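Putative Xylose isomerase (Rhodospirillum rubrum, PDB 3QXB) may act as an isomerase, as a member of the xylose isomerase-like TIM-barrel family, and binds iron(III) and manganese(II) ions in its barrel. Local coordinates at residues A[51-56]-A[242-247]; A[211-216]-A[284-289]. All coordinates share one frame; numbering follows the deposited sequence.

Contact 1: residues A[51-56]-A[242-247]; sequences YVQYTY and AYHIQQ. With FE (Fe (III) ion), chain E.
Gln53 and His244 meet inside the barrel through one direct polar bond, the amide oxygen of one against the ring edge of the other. His244 NE2 donates to Gln53 OE1 over 2.7 Å, with an N-H...O angle of 153°. The oxygen lies near the imidazole plane and the donor lies in the carbonyl plane, yet the two flat groups are turned 89° to each other, so they meet upright rather than stacked. Ring atom CD2 of His244 is the next neighbour of Gln53 OE1, at 3.5 Å.

The strands themselves stand well apart, 9.8 Å between the CA atoms of Gln53 and His244, and the two side chains share the gap about equally. With CG anti to the backbone N (chi1 -171°) and the chain extended beyond it, the glutamine amide is carried far into the barrel. In His244 CG lies beside the backbone N, and the turn of the ring about CB-CG sets NE2 toward the glutamine and ND1 toward the metal; His244 ND1 binds the iron at 2.2 Å. Glu178, Asp213, Glu286 and two waters complete that site, where manganese(II) is also seen.

Gln53 is itself fixed by others: OE1 is also hydrogen-bonded to Asn25 ND2, its NE2 to Ser88 OG, and Phe284 touches both Gln53 and His244. Cut back to an alanine, this position would offer no acceptor to the buried NE2 of His244, and the imidazole would probably be freer to tilt about its metal bond.

Gln53 is thus a second-shell residue to the metal. By accepting the hydrogen bond from NE2 it probably helps to hold ND1 turned to the ion, and the carbonyl probably polarises the ring so that ND1 becomes a somewhat stronger electron donor to the iron.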
loop_
_atom_site.group_PDB
_atom_site.type_symbol
_atom_site.label_atom_id
_atom_site.label_comp_id
_atom_site.label_asym_id
_atom_site.label_seq_id
_atom_site.Cartn_x
_atom_site.Cartn_y
_atom_site.Cartn_z
ATOM N N TYR A 51 21.953 11.442 3.288
ATOM C CA TYR A 51 21.699 10.139 2.668
ATOM C C TYR A 51 20.210 9.771 2.580
ATOM O O TYR A 51 19.465 9.780 3.568
ATOM C CB TYR A 51 22.521 9.079 3.358
ATOM C CG TYR A 51 23.986 9.491 3.399
ATOM C CD1 TYR A 51 24.775 9.449 2.262
ATOM C CD2 TYR A 51 24.565 9.971 4.567
ATOM C CE1 TYR A 51 26.140 9.850 2.292
ATOM C CE2 TYR A 51 25.910 10.371 4.603
ATOM C CZ TYR A 51 26.685 10.303 3.459
ATOM O OH TYR A 51 28.012 10.688 3.509
ATOM N N VAL A 52 19.801 9.436 1.365
ATOM C CA VAL A 52 18.418 9.249 1.051
ATOM C C VAL A 52 18.172 7.901 0.361
ATOM O O VAL A 52 18.972 7.470 -0.464
ATOM C CB VAL A 52 17.983 10.359 0.112
ATOM C CG1 VAL A 52 16.561 10.131 -0.357
ATOM C CG2 VAL A 52 18.176 11.769 0.761
ATOM N N GLN A 53 17.073 7.243 0.711
ATOM C CA GLN A 53 16.574 6.092 -0.040
ATOM C C GLN A 53 15.247 6.490 -0.629
ATOM O O GLN A 53 14.291 6.835 0.106
ATOM C CB GLN A 53 16.436 4.847 0.832
ATOM C CG GLN A 53 16.147 3.621 0.097
ATOM C CD GLN A 53 16.242 2.391 0.952
ATOM O OE1 GLN A 53 15.448 2.192 1.884
ATOM N NE2 GLN A 53 17.230 1.525 0.629
ATOM N N TYR A 54 15.196 6.480 -1.955
ATOM C CA TYR A 54 14.018 6.901 -2.682
ATOM C C TYR A 54 13.062 5.727 -2.703
ATOM O O TYR A 54 13.507 4.602 -2.833
ATOM C CB TYR A 54 14.442 7.291 -4.082
ATOM C CG TYR A 54 13.342 7.750 -5.031
ATOM C CD1 TYR A 54 12.934 9.087 -5.080
ATOM C CD2 TYR A 54 12.769 6.868 -5.916
ATOM C CE1 TYR A 54 11.936 9.513 -5.975
ATOM C CE2 TYR A 54 11.820 7.297 -6.822
ATOM C CZ TYR A 54 11.397 8.614 -6.841
ATOM O OH TYR A 54 10.393 8.983 -7.769
ATOM N N THR A 55 11.761 5.969 -2.537
ATOM C CA THR A 55 10.775 4.875 -2.487
ATOM C C THR A 55 10.007 4.730 -3.832
ATOM O O THR A 55 9.635 5.729 -4.459
ATOM C CB THR A 55 9.756 5.076 -1.322
ATOM O OG1 THR A 55 8.787 4.013 -1.309
ATOM C CG2 THR A 55 9.001 6.428 -1.422
ATOM N N TYR A 56 9.765 3.499 -4.263
ATOM C CA TYR A 56 8.892 3.249 -5.436
ATOM C C TYR A 56 7.489 3.884 -5.249
ATOM O O TYR A 56 6.795 4.120 -6.215
ATOM C CB TYR A 56 8.668 1.780 -5.650
ATOM C CG TYR A 56 9.885 0.879 -5.950
ATOM C CD1 TYR A 56 11.194 1.357 -5.966
ATOM C CD2 TYR A 56 9.695 -0.465 -6.139
ATOM C CE1 TYR A 56 12.253 0.491 -6.206
ATOM C CE2 TYR A 56 10.760 -1.339 -6.348
ATOM C CZ TYR A 56 12.017 -0.879 -6.383
ATOM O OH TYR A 56 13.065 -1.773 -6.660
ATOM N N ALA A 242 23.005 -2.409 4.269
ATOM C CA ALA A 242 22.194 -1.247 4.681
ATOM C C ALA A 242 21.064 -1.686 5.631
ATOM O O ALA A 242 20.739 -2.876 5.723
ATOM C CB ALA A 242 21.643 -0.489 3.447
ATOM N N TYR A 243 20.479 -0.720 6.336
ATOM C CA TYR A 243 19.427 -0.984 7.307
ATOM C C TYR A 243 18.234 -0.046 7.143
ATOM O O TYR A 243 18.370 1.063 6.614
ATOM C CB TYR A 243 19.963 -0.785 8.708
ATOM C CG TYR A 243 21.132 -1.656 9.088
ATOM C CD1 TYR A 243 22.407 -1.321 8.714
ATOM C CD2 TYR A 243 20.964 -2.795 9.879
ATOM C CE1 TYR A 243 23.492 -2.127 9.072
ATOM C CE2 TYR A 243 22.039 -3.597 10.234
ATOM C CZ TYR A 243 23.309 -3.257 9.822
ATOM O OH TYR A 243 24.444 -4.005 10.172
ATOM N N HIS A 244 17.070 -0.496 7.628
ATOM C CA HIS A 244 15.974 0.403 7.940
ATOM C C HIS A 244 15.912 0.474 9.455
ATOM O O HIS A 244 15.995 -0.561 10.147
ATOM C CB HIS A 244 14.635 -0.092 7.430
ATOM C CG HIS A 244 14.489 0.001 5.952
ATOM N ND1 HIS A 244 13.560 -0.739 5.246
ATOM C CD2 HIS A 244 15.147 0.759 5.047
ATOM C CE1 HIS A 244 13.692 -0.462 3.958
ATOM N NE2 HIS A 244 14.648 0.439 3.812
ATOM N N ILE A 245 15.769 1.682 9.963
ATOM C CA ILE A 245 15.590 1.883 11.388
ATOM C C ILE A 245 14.181 2.451 11.612
ATOM O O ILE A 245 13.687 3.230 10.823
ATOM C CB ILE A 245 16.709 2.762 12.006
ATOM C CG1 ILE A 245 16.752 4.169 11.411
ATOM C CG2 ILE A 245 18.123 2.060 11.909
ATOM C CD1 ILE A 245 17.722 5.117 12.167
ATOM N N GLN A 246 13.572 2.056 12.729
ATOM C CA GLN A 246 12.253 2.513 13.159
ATOM C C GLN A 246 12.141 2.239 14.648
ATOM O O GLN A 246 12.943 1.489 15.215
ATOM C CB GLN A 246 11.150 1.734 12.455
ATOM C CG GLN A 246 11.490 0.228 12.321
ATOM C CD GLN A 246 10.253 -0.644 12.268
ATOM O OE1 GLN A 246 9.371 -0.544 13.139
ATOM N NE2 GLN A 246 10.187 -1.526 11.276
ATOM N N GLN A 247 11.154 2.861 15.277
ATOM C CA GLN A 247 10.845 2.601 16.660
ATOM C C GLN A 247 9.729 1.578 16.671
ATOM O O GLN A 247 8.864 1.545 15.774
ATOM C CB GLN A 247 10.490 3.905 17.408
ATOM C CG GLN A 247 10.289 3.822 18.890
ATOM C CD GLN A 247 11.464 3.258 19.678
ATOM O OE1 GLN A 247 11.734 2.073 19.609
ATOM N NE2 GLN A 247 12.107 4.098 20.499
HETATM FE FE FE E . 11.676 -1.777 5.899
HETATM O O HOH W 1 9.430 -2.356 5.940
HETATM O O HOH W 2 11.031 -1.540 3.727
#

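Contact 2: residues A[211-216]-A[284-289]; sequences LVDWGH and FAEILY. With FE (Fe (III) ion), chain E; MN (manganese (II) ion), chain G; EDO (1,2-ethanediol), chain K.
Asp213 and Glu286 both swing CG anti to the backbone N, chi1 -176° and -170°, which sends both carboxylates into the barrel toward one iron ion. The aspartate is short and the glutamate extended beyond CG, and the two side chains cross at about a right angle with their carboxylate planes 39° apart. Asp213 OD2 binds the iron at 2.2 Å and Glu286 OE1 binds it at 2.1 Å. These two oxygens, OD2 of Asp213 and OE1 of Glu286, come within 3.0 Å of each other without a hydrogen bond; the cation they share probably offsets the repulsion of two buried acidic groups.

The other oxygen of the aspartate is turned to protein donors. Asp213 is the N-cap of helix 214-217, its OD1 accepting from Gly215 N at 2.9 Å, on the anti side and tilted out of the carboxylate plane; Gln246 NE2 is a second partner. The same turn places His216 with one ring face over Asp213 CB, which sits 3.6 Å above the plane, and turns His216 NE2 to the manganese at 2.2 Å. Water 1 lies between the metals, its oxygen 2.3 Å from the iron and also a ligand of the manganese, so that the two ions form one binuclear site. Glu178 and His244 add to the iron sphere, Asp253 and His255 to that of manganese, though either metal is seen at both sites.

Strand 240-245 runs between strands 208-213 and 283-285, so His244 comes from the strand between the two acids and binds the same ion. Outside the barrel wall Val212 packs on helix 229-236 and Trp214 meets Phe272 of helix 266-275 edge-to-face, while Ile287 and Tyr289 lie against helix 295-310.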
loop_
_atom_site.group_PDB
_atom_site.type_symbol
_atom_site.label_atom_id
_atom_site.label_comp_id
_atom_site.label_asym_id
_atom_site.label_seq_id
_atom_site.Cartn_x
_atom_site.Cartn_y
_atom_site.Cartn_z
ATOM N N LEU A 211 19.309 -5.835 3.109
ATOM C CA LEU A 211 18.966 -4.645 3.862
ATOM C C LEU A 211 18.101 -5.129 5.023
ATOM O O LEU A 211 17.122 -5.800 4.807
ATOM C CB LEU A 211 18.275 -3.609 2.971
ATOM C CG LEU A 211 17.767 -2.340 3.666
ATOM C CD1 LEU A 211 17.740 -1.140 2.681
ATOM C CD2 LEU A 211 16.373 -2.597 4.318
ATOM N N VAL A 212 18.520 -4.882 6.267
ATOM C CA VAL A 212 17.809 -5.455 7.407
ATOM C C VAL A 212 17.064 -4.353 8.141
ATOM O O VAL A 212 17.620 -3.317 8.434
ATOM C CB VAL A 212 18.740 -6.214 8.328
ATOM C CG1 VAL A 212 18.062 -6.595 9.662
ATOM C CG2 VAL A 212 19.314 -7.447 7.584
ATOM N N ASP A 213 15.777 -4.581 8.376
ATOM C CA ASP A 213 14.941 -3.592 9.011
ATOM C C ASP A 213 14.837 -3.978 10.481
ATOM O O ASP A 213 14.446 -5.099 10.805
ATOM C CB ASP A 213 13.567 -3.608 8.356
ATOM C CG ASP A 213 12.663 -2.530 8.888
ATOM O OD1 ASP A 213 12.749 -2.248 10.103
ATOM O OD2 ASP A 213 11.889 -1.982 8.079
ATOM N N TRP A 214 15.233 -3.074 11.364
ATOM C CA TRP A 214 15.324 -3.389 12.792
ATOM C C TRP A 214 13.963 -3.877 13.342
ATOM O O TRP A 214 13.909 -4.751 14.202
ATOM C CB TRP A 214 15.815 -2.167 13.584
ATOM C CG TRP A 214 17.292 -2.006 13.617
ATOM C CD1 TRP A 214 18.105 -1.701 12.575
ATOM C CD2 TRP A 214 18.136 -2.122 14.769
ATOM N NE1 TRP A 214 19.403 -1.620 12.995
ATOM C CE2 TRP A 214 19.455 -1.876 14.342
ATOM C CE3 TRP A 214 17.899 -2.377 16.129
ATOM C CZ2 TRP A 214 20.551 -1.912 15.213
ATOM C CZ3 TRP A 214 19.015 -2.422 17.016
ATOM C CH2 TRP A 214 20.309 -2.177 16.543
ATOM N N GLY A 215 12.871 -3.360 12.807
ATOM C CA GLY A 215 11.540 -3.764 13.259
ATOM C C GLY A 215 11.157 -5.174 12.824
ATOM O O GLY A 215 10.328 -5.824 13.463
ATOM N N HIS A 216 11.738 -5.635 11.727
ATOM C CA HIS A 216 11.495 -6.970 11.233
ATOM C C HIS A 216 12.314 -7.995 12.040
ATOM O O HIS A 216 11.789 -9.024 12.422
ATOM C CB HIS A 216 11.892 -7.062 9.791
ATOM C CG HIS A 216 11.084 -6.196 8.880
ATOM N ND1 HIS A 216 11.230 -6.243 7.512
ATOM C CD2 HIS A 216 10.099 -5.288 9.129
ATOM C CE1 HIS A 216 10.386 -5.381 6.958
ATOM N NE2 HIS A 216 9.679 -4.802 7.917
ATOM N N PHE A 284 18.806 3.934 7.366
ATOM C CA PHE A 284 17.714 4.714 6.816
ATOM C C PHE A 284 16.474 4.654 7.719
ATOM O O PHE A 284 15.913 3.576 7.933
ATOM C CB PHE A 284 17.292 4.179 5.434
ATOM C CG PHE A 284 18.343 4.289 4.355
ATOM C CD1 PHE A 284 18.637 5.494 3.756
ATOM C CD2 PHE A 284 19.013 3.176 3.916
ATOM C CE1 PHE A 284 19.583 5.561 2.722
ATOM C CE2 PHE A 284 19.938 3.249 2.876
ATOM C CZ PHE A 284 20.206 4.430 2.292
ATOM N N ALA A 285 16.032 5.811 8.197
ATOM C CA ALA A 285 14.808 5.897 8.959
ATOM C C ALA A 285 13.680 5.612 8.005
ATOM O O ALA A 285 13.587 6.281 6.982
ATOM C CB ALA A 285 14.612 7.278 9.557
ATOM N N GLU A 286 12.856 4.634 8.370
ATOM C CA GLU A 286 11.687 4.230 7.612
ATOM C C GLU A 286 10.468 4.301 8.519
ATOM O O GLU A 286 10.093 3.320 9.185
ATOM C CB GLU A 286 11.831 2.835 6.999
ATOM C CG GLU A 286 10.705 2.550 6.016
ATOM C CD GLU A 286 10.627 1.109 5.543
ATOM O OE1 GLU A 286 11.058 0.203 6.244
ATOM O OE2 GLU A 286 10.099 0.897 4.439
ATOM N N ILE A 287 9.871 5.491 8.515
ATOM C CA ILE A 287 8.829 5.866 9.455
ATOM C C ILE A 287 7.552 5.993 8.645
ATOM O O ILE A 287 7.522 6.673 7.607
ATOM C CB ILE A 287 9.129 7.204 10.221
ATOM C CG1 ILE A 287 10.578 7.247 10.758
ATOM C CG2 ILE A 287 8.069 7.418 11.336
ATOM C CD1 ILE A 287 10.951 6.129 11.697
ATOM N N LEU A 288 6.511 5.312 9.107
ATOM C CA LEU A 288 5.241 5.307 8.413
ATOM C C LEU A 288 4.181 6.075 9.235
ATOM O O LEU A 288 4.091 5.958 10.473
ATOM C CB LEU A 288 4.813 3.870 8.117
ATOM C CG LEU A 288 5.676 3.108 7.085
ATOM C CD1 LEU A 288 5.188 1.664 7.025
ATOM C CD2 LEU A 288 5.673 3.757 5.680
ATOM N N TYR A 289 3.443 6.924 8.545
ATOM C CA TYR A 289 2.452 7.753 9.180
ATOM C C TYR A 289 1.122 7.420 8.553
ATOM O O TYR A 289 1.031 7.189 7.326
ATOM C CB TYR A 289 2.781 9.223 8.962
ATOM C CG TYR A 289 3.949 9.717 9.749
ATOM C CD1 TYR A 289 5.235 9.735 9.202
ATOM C CD2 TYR A 289 3.779 10.196 11.048
ATOM C CE1 TYR A 289 6.327 10.188 9.935
ATOM C CE2 TYR A 289 4.862 10.645 11.782
ATOM C CZ TYR A 289 6.146 10.638 11.206
ATOM O OH TYR A 289 7.248 11.113 11.877
HETATM FE FE FE E . 11.676 -1.777 5.899
HETATM MN MN MN G . 8.271 -3.154 7.780
HETATM C C1 EDO K . 3.965 7.640 13.556
HETATM O O1 EDO K . 2.748 6.974 13.326
HETATM C C2 EDO K . 4.401 7.092 14.889
HETATM O O2 EDO K . 5.753 7.412 15.017
HETATM O O HOH W 1 9.430 -2.356 5.940
HETATM O O HOH W 2 11.031 -1.540 3.727
HETATM O O HOH W 3 6.299 -2.764 6.411
#

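In the fold
The centres of contacts 1 and 2 lie about 6 Å apart inside the eight-stranded parallel TIM barrel. Along the chain their segments alternate: 51-56, 211-216, 242-247, then 284-289. Strand 240-245 of contact 1 is wedged between the two strands of contact 2, probably hydrogen-bonded to both, Ile245 N to Phe284 O at 2.8 Å and Trp214 N to His244 O at 2.9 Å. Strand 51-55 lies further round the barrel, beyond strand 22-25. Both contacts converge on the same iron and share waters 1 and 2. Ligands from four consecutive strands and the segments after them thereby assemble one metal centre, while strand 51-55 contributes a second-shell hydrogen bond to one ligand.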